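Local coordinates for protein protease (Actinomadura keratinilytica, PDB 8C4X) that is probably the prodomain piece of a subtilisin-like (S8 family) serine endopeptidase, an inhibitor I9 domain of the kind that assists folding and inhibits the protease, at residues Gly17-Thr22 against Asp58-Leu63; Val21-Lys24 against Ser28-Ser31. All coordinates share one frame; numbering follows the deposited sequence.

Contact 1 of 2, residues Gly17-Thr22 against Asp58-Leu63; sequences GQYIVT and DQLSKL. Unlike the reference sequence in segment 58-63: Asp58 (reference Ala), Ser61 (reference Ala).
Leu60 lays CD1 over one face of the Tyr19 ring, 4.0 Å from the ring centroid and only 6° off its normal, a CH-pi contact centred on the ring. The second branch of the same leucine shifts toward the phenol end, where CD2 lies 3.6 Å from Tyr19 OH, and the two side chains cross at about a right angle. Tyr19 carries CG beside its backbone N (chi1 -55°), which leans the ring back along the strand toward Gly17. One turn further along the helix, Leu63 meets Val21 tip to tip: Leu63 CD2 sits 3.5 Å from Val21 CG2 and 3.9 Å from Val21 CG1, nearer CG2 but touching both branches. The flat ring face offers an apolar surface to the leucine methyl, while beta-branched valine is well suited to a strand and presents two methyls to Leu63. Cutting Tyr19 back to an alanine is likely to leave Leu60 without the ring face it rests on and to open a gap beside Val6, which touches both side chains. No hydrogen bond joins the segments, so the tight part is wholly side-chain packing. The outer side of the helix is different: Asp58, Ser61 and Lys62 are exposed, and Lys62 NZ reaches back one turn to Asp58 OD2 at 3.1 Å in a salt bridge that uses the syn lone pair of the carboxylate. Such an amphipathic helix, packed by leucines on one face of a beta-sheet, is characteristic of the alpha/beta sandwich of the subtilase propeptide (inhibitor I9) domain.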
ATOM      1  N   GLY B  17       2.795   5.562  -9.171  1.00 14.69           N
ATOM      2  CA  GLY B  17       2.954   6.168  -7.864  1.00 14.73           C
ATOM      3  C   GLY B  17       1.814   5.949  -6.894  1.00 13.60           C
ATOM      4  O   GLY B  17       1.755   6.644  -5.875  1.00 13.91           O
ATOM      5  N   GLN B  18       0.896   5.011  -7.171  1.00 11.46           N
ATOM      6  CA  GLN B  18      -0.281   4.806  -6.336  1.00 14.14           C
ATOM      7  C   GLN B  18      -0.378   3.326  -5.988  1.00 13.59           C
ATOM      8  O   GLN B  18      -0.224   2.477  -6.874  1.00 11.14           O
ATOM      9  CB  GLN B  18      -1.540   5.287  -7.070  1.00 11.96           C
ATOM     10  CG  GLN B  18      -2.757   5.447  -6.208  1.00 14.36           C
ATOM     11  CD  GLN B  18      -3.819   6.279  -6.899  1.00 18.59           C
ATOM     12  OE1 GLN B  18      -3.697   7.503  -6.993  1.00 16.93           O
ATOM     13  NE2 GLN B  18      -4.875   5.622  -7.375  1.00 16.26           N
ATOM     14  N   TYR B  19      -0.642   3.020  -4.710  1.00 11.77           N
ATOM     15  CA  TYR B  19      -0.476   1.664  -4.197  1.00 11.45           C
ATOM     16  C   TYR B  19      -1.604   1.282  -3.251  1.00 12.35           C
ATOM     17  O   TYR B  19      -2.234   2.132  -2.620  1.00 13.05           O
ATOM     18  CB  TYR B  19       0.876   1.496  -3.465  1.00 11.33           C
ATOM     19  CG  TYR B  19       2.020   1.887  -4.351  1.00 12.51           C
ATOM     20  CD1 TYR B  19       2.594   0.964  -5.220  1.00 13.29           C
ATOM     21  CD2 TYR B  19       2.475   3.194  -4.368  1.00 12.52           C
ATOM     22  CE1 TYR B  19       3.633   1.334  -6.068  1.00 15.40           C
ATOM     23  CE2 TYR B  19       3.505   3.581  -5.212  1.00 12.80           C
ATOM     24  CZ  TYR B  19       4.078   2.647  -6.053  1.00 13.88           C
ATOM     25  OH  TYR B  19       5.101   3.037  -6.885  1.00 19.44           O
ATOM     26  N   ILE B  20      -1.856  -0.024  -3.190  1.00 11.26           N
ATOM     27  CA  ILE B  20      -2.680  -0.650  -2.165  1.00 11.08           C
ATOM     28  C   ILE B  20      -1.745  -1.405  -1.232  1.00 10.61           C
ATOM     29  O   ILE B  20      -0.970  -2.253  -1.685  1.00 12.23           O
ATOM     30  CB  ILE B  20      -3.701  -1.617  -2.781  1.00 10.04           C
ATOM     31  CG1 ILE B  20      -4.687  -0.872  -3.681  1.00 11.34           C
ATOM     32  CG2 ILE B  20      -4.439  -2.398  -1.703  1.00 11.25           C
ATOM     33  CD1 ILE B  20      -5.430  -1.797  -4.617  1.00 13.06           C
ATOM     34  N   VAL B  21      -1.849  -1.135   0.068  1.00 10.36           N
ATOM     35  CA  VAL B  21      -0.967  -1.722   1.071  1.00 10.28           C
ATOM     36  C   VAL B  21      -1.816  -2.506   2.063  1.00 10.29           C
ATOM     37  O   VAL B  21      -2.830  -1.995   2.551  1.00 12.58           O
ATOM     38  CB  VAL B  21      -0.159  -0.633   1.798  1.00 11.98           C
ATOM     39  CG1 VAL B  21       0.761  -1.262   2.852  1.00 14.12           C
ATOM     40  CG2 VAL B  21       0.635   0.198   0.799  1.00 13.59           C
ATOM     41  N   THR B  22      -1.418  -3.740   2.362  1.00 12.00           N
ATOM     42  CA  THR B  22      -2.085  -4.445   3.447  1.00 13.49           C
ATOM     43  C   THR B  22      -1.085  -4.730   4.555  1.00 10.46           C
ATOM     44  O   THR B  22       0.120  -4.883   4.314  1.00 12.98           O
ATOM     45  CB  THR B  22      -2.785  -5.762   3.023  1.00 21.65           C
ATOM     46  OG1 THR B  22      -1.834  -6.815   2.870  1.00 21.60           O
ATOM     47  CG2 THR B  22      -3.584  -5.585   1.730  1.00 18.11           C
ATOM     48  N   ASP B  58      10.685   7.179  -2.498  1.00 31.05           N
ATOM     49  CA  ASP B  58      11.340   7.056  -1.201  1.00 31.41           C
ATOM     50  C   ASP B  58      10.380   6.523  -0.142  1.00 31.22           C
ATOM     51  O   ASP B  58      10.751   5.658   0.660  1.00 31.71           O
ATOM     52  CB  ASP B  58      11.921   8.406  -0.781  1.00 35.45           C
ATOM     53  CG  ASP B  58      12.571   8.360   0.588  1.00 42.36           C
ATOM     54  OD1 ASP B  58      13.536   7.585   0.766  1.00 50.30           O
ATOM     55  OD2 ASP B  58      12.116   9.100   1.486  1.00 48.44           O
ATOM     56  N   GLN B  59       9.145   7.029  -0.118  1.00 26.36           N
ATOM     57  CA  GLN B  59       8.140   6.489   0.796  1.00 27.13           C
ATOM     58  C   GLN B  59       7.952   4.995   0.575  1.00 30.72           C
ATOM     59  O   GLN B  59       7.872   4.216   1.533  1.00 26.81           O
ATOM     60  CB  GLN B  59       6.808   7.203   0.605  1.00 25.30           C
ATOM     61  CG  GLN B  59       6.694   8.556   1.233  1.00 25.26           C
ATOM     62  CD  GLN B  59       5.329   9.156   0.990  1.00 25.66           C
ATOM     63  OE1 GLN B  59       4.905   9.314  -0.159  1.00 24.49           O
ATOM     64  NE2 GLN B  59       4.621   9.479   2.067  1.00 25.92           N
ATOM     65  N   LEU B  60       7.837   4.583  -0.691  1.00 23.65           N
ATOM     66  CA  LEU B  60       7.671   3.170  -1.001  1.00 26.07           C
ATOM     67  C   LEU B  60       8.862   2.361  -0.509  1.00 30.48           C
ATOM     68  O   LEU B  60       8.692   1.274   0.054  1.00 26.09           O
ATOM     69  CB  LEU B  60       7.463   2.993  -2.505  1.00 19.32           C
ATOM     70  CG  LEU B  60       7.264   1.573  -3.027  1.00 23.92           C
ATOM     71  CD1 LEU B  60       5.873   1.061  -2.669  1.00 18.57           C
ATOM     72  CD2 LEU B  60       7.461   1.559  -4.530  1.00 27.82           C
ATOM     73  N   SER B  61      10.075   2.881  -0.698  1.00 28.79           N
ATOM     74  CA  SER B  61      11.259   2.190  -0.197  1.00 32.06           C
ATOM     75  C   SER B  61      11.159   1.950   1.301  1.00 28.36           C
ATOM     76  O   SER B  61      11.374   0.829   1.781  1.00 30.48           O
ATOM     77  CB  SER B  61      12.516   2.995  -0.520  1.00 29.57           C
ATOM     78  OG  SER B  61      13.071   2.572  -1.747  1.00 42.92           O
ATOM     79  N   LYS B  62      10.828   2.995   2.059  1.00 26.64           N
ATOM     80  CA  LYS B  62      10.749   2.855   3.507  1.00 31.04           C
ATOM     81  C   LYS B  62       9.597   1.953   3.921  1.00 38.26           C
ATOM     82  O   LYS B  62       9.708   1.217   4.906  1.00 32.40           O
ATOM     83  CB  LYS B  62      10.616   4.229   4.159  1.00 29.75           C
ATOM     84  CG  LYS B  62      11.921   5.019   4.166  1.00 37.40           C
ATOM     85  CD  LYS B  62      11.694   6.524   4.093  1.00 35.91           C
ATOM     86  CE  LYS B  62      13.020   7.279   4.110  1.00 43.24           C
ATOM     87  NZ  LYS B  62      12.857   8.710   4.501  1.00 45.41           N
ATOM     88  N   LEU B  63       8.488   1.985   3.183  1.00 32.07           N
ATOM     89  CA  LEU B  63       7.369   1.129   3.547  1.00 26.11           C
ATOM     90  C   LEU B  63       7.706  -0.343   3.351  1.00 27.56           C
ATOM     91  O   LEU B  63       7.240  -1.193   4.118  1.00 26.38           O
ATOM     92  CB  LEU B  63       6.139   1.504   2.724  1.00 28.75           C
ATOM     93  CG  LEU B  63       4.840   0.832   3.159  1.00 22.96           C
ATOM     94  CD1 LEU B  63       4.446   1.321   4.543  1.00 22.98           C
ATOM     95  CD2 LEU B  63       3.753   1.151   2.144  1.00 26.64           C
TER

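Contact 2 of 2, residues Val21-Lys24 against Ser28-Ser31; sequences VTLK and SVDS
Leu23 holds CG beside its backbone N (chi1 -52°) and continues extended to CD1, which is anti to CA (chi2 -179°), so that this one methyl reaches the first turn of the helix beginning at Val29. In Val29, CG1 is anti to the backbone N and CG2 is the branch that meets the leucine. Leu23 CD1 lies 3.7 Å from Val29 CG2, and it also comes within 3.6 Å of Val29 CA, resting on backbone as well as side chain. The two side chains cross at about a right angle. A long leucine suits the strand because it bridges the distance to the helix, whereas a compact valine allows the leucine CD1 to come up against its CA as well as CG2; Val29 also touches Phe51 on strand 50-54, and Leu23 touches Val69. Beyond this apolar join lies a polar start: exposed Ser28 is the N-cap, and its OG accepts from Ser31 N at 2.9 Å in a nearly straight bond (170°). Serine suits this place because its short hydroxyl side chain can satisfy an amide that has no earlier carbonyl in the helix to bond with. Here a capped helix start packs against the end of the preceding strand, the strand-to-helix connection of the ferredoxin-like subtilase propeptide fold.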
ATOM      1  N   VAL B  21      -1.849  -1.135   0.068  1.00 10.36           N
ATOM      2  CA  VAL B  21      -0.967  -1.722   1.071  1.00 10.28           C
ATOM      3  C   VAL B  21      -1.816  -2.506   2.063  1.00 10.29           C
ATOM      4  O   VAL B  21      -2.830  -1.995   2.551  1.00 12.58           O
ATOM      5  CB  VAL B  21      -0.159  -0.633   1.798  1.00 11.98           C
ATOM      6  CG1 VAL B  21       0.761  -1.262   2.852  1.00 14.12           C
ATOM      7  CG2 VAL B  21       0.635   0.198   0.799  1.00 13.59           C
ATOM      8  N   THR B  22      -1.418  -3.740   2.362  1.00 12.00           N
ATOM      9  CA  THR B  22      -2.085  -4.445   3.447  1.00 13.49           C
ATOM     10  C   THR B  22      -1.085  -4.730   4.555  1.00 10.46           C
ATOM     11  O   THR B  22       0.120  -4.883   4.314  1.00 12.98           O
ATOM     12  CB  THR B  22      -2.785  -5.762   3.023  1.00 21.65           C
ATOM     13  OG1 THR B  22      -1.834  -6.815   2.870  1.00 21.60           O
ATOM     14  CG2 THR B  22      -3.584  -5.585   1.730  1.00 18.11           C
ATOM     15  N   LEU B  23      -1.611  -4.735   5.770  1.00 13.96           N
ATOM     16  CA  LEU B  23      -0.840  -4.888   6.992  1.00 14.05           C
ATOM     17  C   LEU B  23      -1.206  -6.212   7.650  1.00 16.95           C
ATOM     18  O   LEU B  23      -2.314  -6.725   7.473  1.00 18.18           O
ATOM     19  CB  LEU B  23      -1.117  -3.725   7.951  1.00 13.15           C
ATOM     20  CG  LEU B  23      -0.944  -2.335   7.324  1.00 13.73           C
ATOM     21  CD1 LEU B  23      -1.219  -1.191   8.324  1.00 14.62           C
ATOM     22  CD2 LEU B  23       0.441  -2.190   6.717  1.00 15.50           C
ATOM     23  N   LYS B  24      -0.262  -6.763   8.408  1.00 17.26           N
ATOM     24  CA  LYS B  24      -0.480  -8.049   9.051  1.00 21.43           C
ATOM     25  C   LYS B  24      -1.610  -7.955  10.072  1.00 20.99           C
ATOM     26  O   LYS B  24      -1.985  -6.874  10.534  1.00 19.13           O
ATOM     27  CB  LYS B  24       0.812  -8.528   9.714  1.00 17.76           C
ATOM     28  CG  LYS B  24       1.926  -8.808   8.713  1.00 21.05           C
ATOM     29  CD  LYS B  24       3.210  -9.265   9.395  1.00 30.73           C
ATOM     30  CE  LYS B  24       4.321  -9.487   8.380  1.00 32.15           C
ATOM     31  NZ  LYS B  24       5.586  -9.933   9.033  1.00 39.33           N
ATOM     32  N   SER B  28      -2.362  -1.885  13.246  1.00 16.82           N
ATOM     33  CA  SER B  28      -3.335  -0.816  13.057  1.00 13.49           C
ATOM     34  C   SER B  28      -2.966   0.029  11.842  1.00 16.14           C
ATOM     35  O   SER B  28      -1.869   0.594  11.782  1.00 15.45           O
ATOM     36  CB  SER B  28      -3.416   0.071  14.295  1.00 18.39           C
ATOM     37  OG  SER B  28      -3.997   1.311  13.960  1.00 19.00           O
ATOM     38  N   VAL B  29      -3.897   0.126  10.885  1.00 15.87           N
ATOM     39  CA  VAL B  29      -3.710   1.017   9.743  1.00 14.31           C
ATOM     40  C   VAL B  29      -3.528   2.456  10.212  1.00 13.15           C
ATOM     41  O   VAL B  29      -2.601   3.153   9.783  1.00 14.91           O
ATOM     42  CB  VAL B  29      -4.890   0.879   8.761  1.00 14.17           C
ATOM     43  CG1 VAL B  29      -4.952   2.072   7.795  1.00 14.66           C
ATOM     44  CG2 VAL B  29      -4.779  -0.440   7.983  1.00 15.96           C
ATOM     45  N   ASP B  30      -4.417   2.928  11.091  1.00 14.26           N
ATOM     46  CA  ASP B  30      -4.356   4.321  11.523  1.00 14.95           C
ATOM     47  C   ASP B  30      -3.037   4.625  12.216  1.00 14.63           C
ATOM     48  O   ASP B  30      -2.444   5.686  11.996  1.00 16.34           O
ATOM     49  CB  ASP B  30      -5.516   4.630  12.462  1.00 15.69           C
ATOM     50  CG  ASP B  30      -6.854   4.639  11.756  1.00 20.95           C
ATOM     51  OD1 ASP B  30      -6.877   4.647  10.504  1.00 21.17           O
ATOM     52  OD2 ASP B  30      -7.886   4.633  12.461  1.00 20.34           O
ATOM     53  N   SER B  31      -2.578   3.718  13.081  1.00 14.73           N
ATOM     54  CA  SER B  31      -1.288   3.911  13.738  1.00 16.40           C
ATOM     55  C   SER B  31      -0.151   3.907  12.725  1.00 17.94           C
ATOM     56  O   SER B  31       0.737   4.763  12.768  1.00 16.18           O
ATOM     57  CB  SER B  31      -1.074   2.828  14.799  1.00 19.55           C
ATOM     58  OG  SER B  31       0.228   2.918  15.348  1.00 25.74           O
TER

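Overall arrangement
Both contacts use strand 18-23 and share Val21 and Thr22, and their centres lie 12 Å apart. Contact 1 joins the strand to helix 57-64, far along the sequence, while contact 2 joins its end to helix 29-36, only a short loop later. Along the chain, strand 18-23 is followed by helix 29-36, strands 42-44 and 50-54, helix 57-64 and finally strand 69-76, which pairs antiparallel with strand 18-23. This central strand, flanked by 69-76 and 50-54, thus ties a local connection and a distant one into a single I9 domain. Tyr19, Val21 and Leu23, every second residue of the strand, face the two helices, so the contacts pack both helices against one sheet.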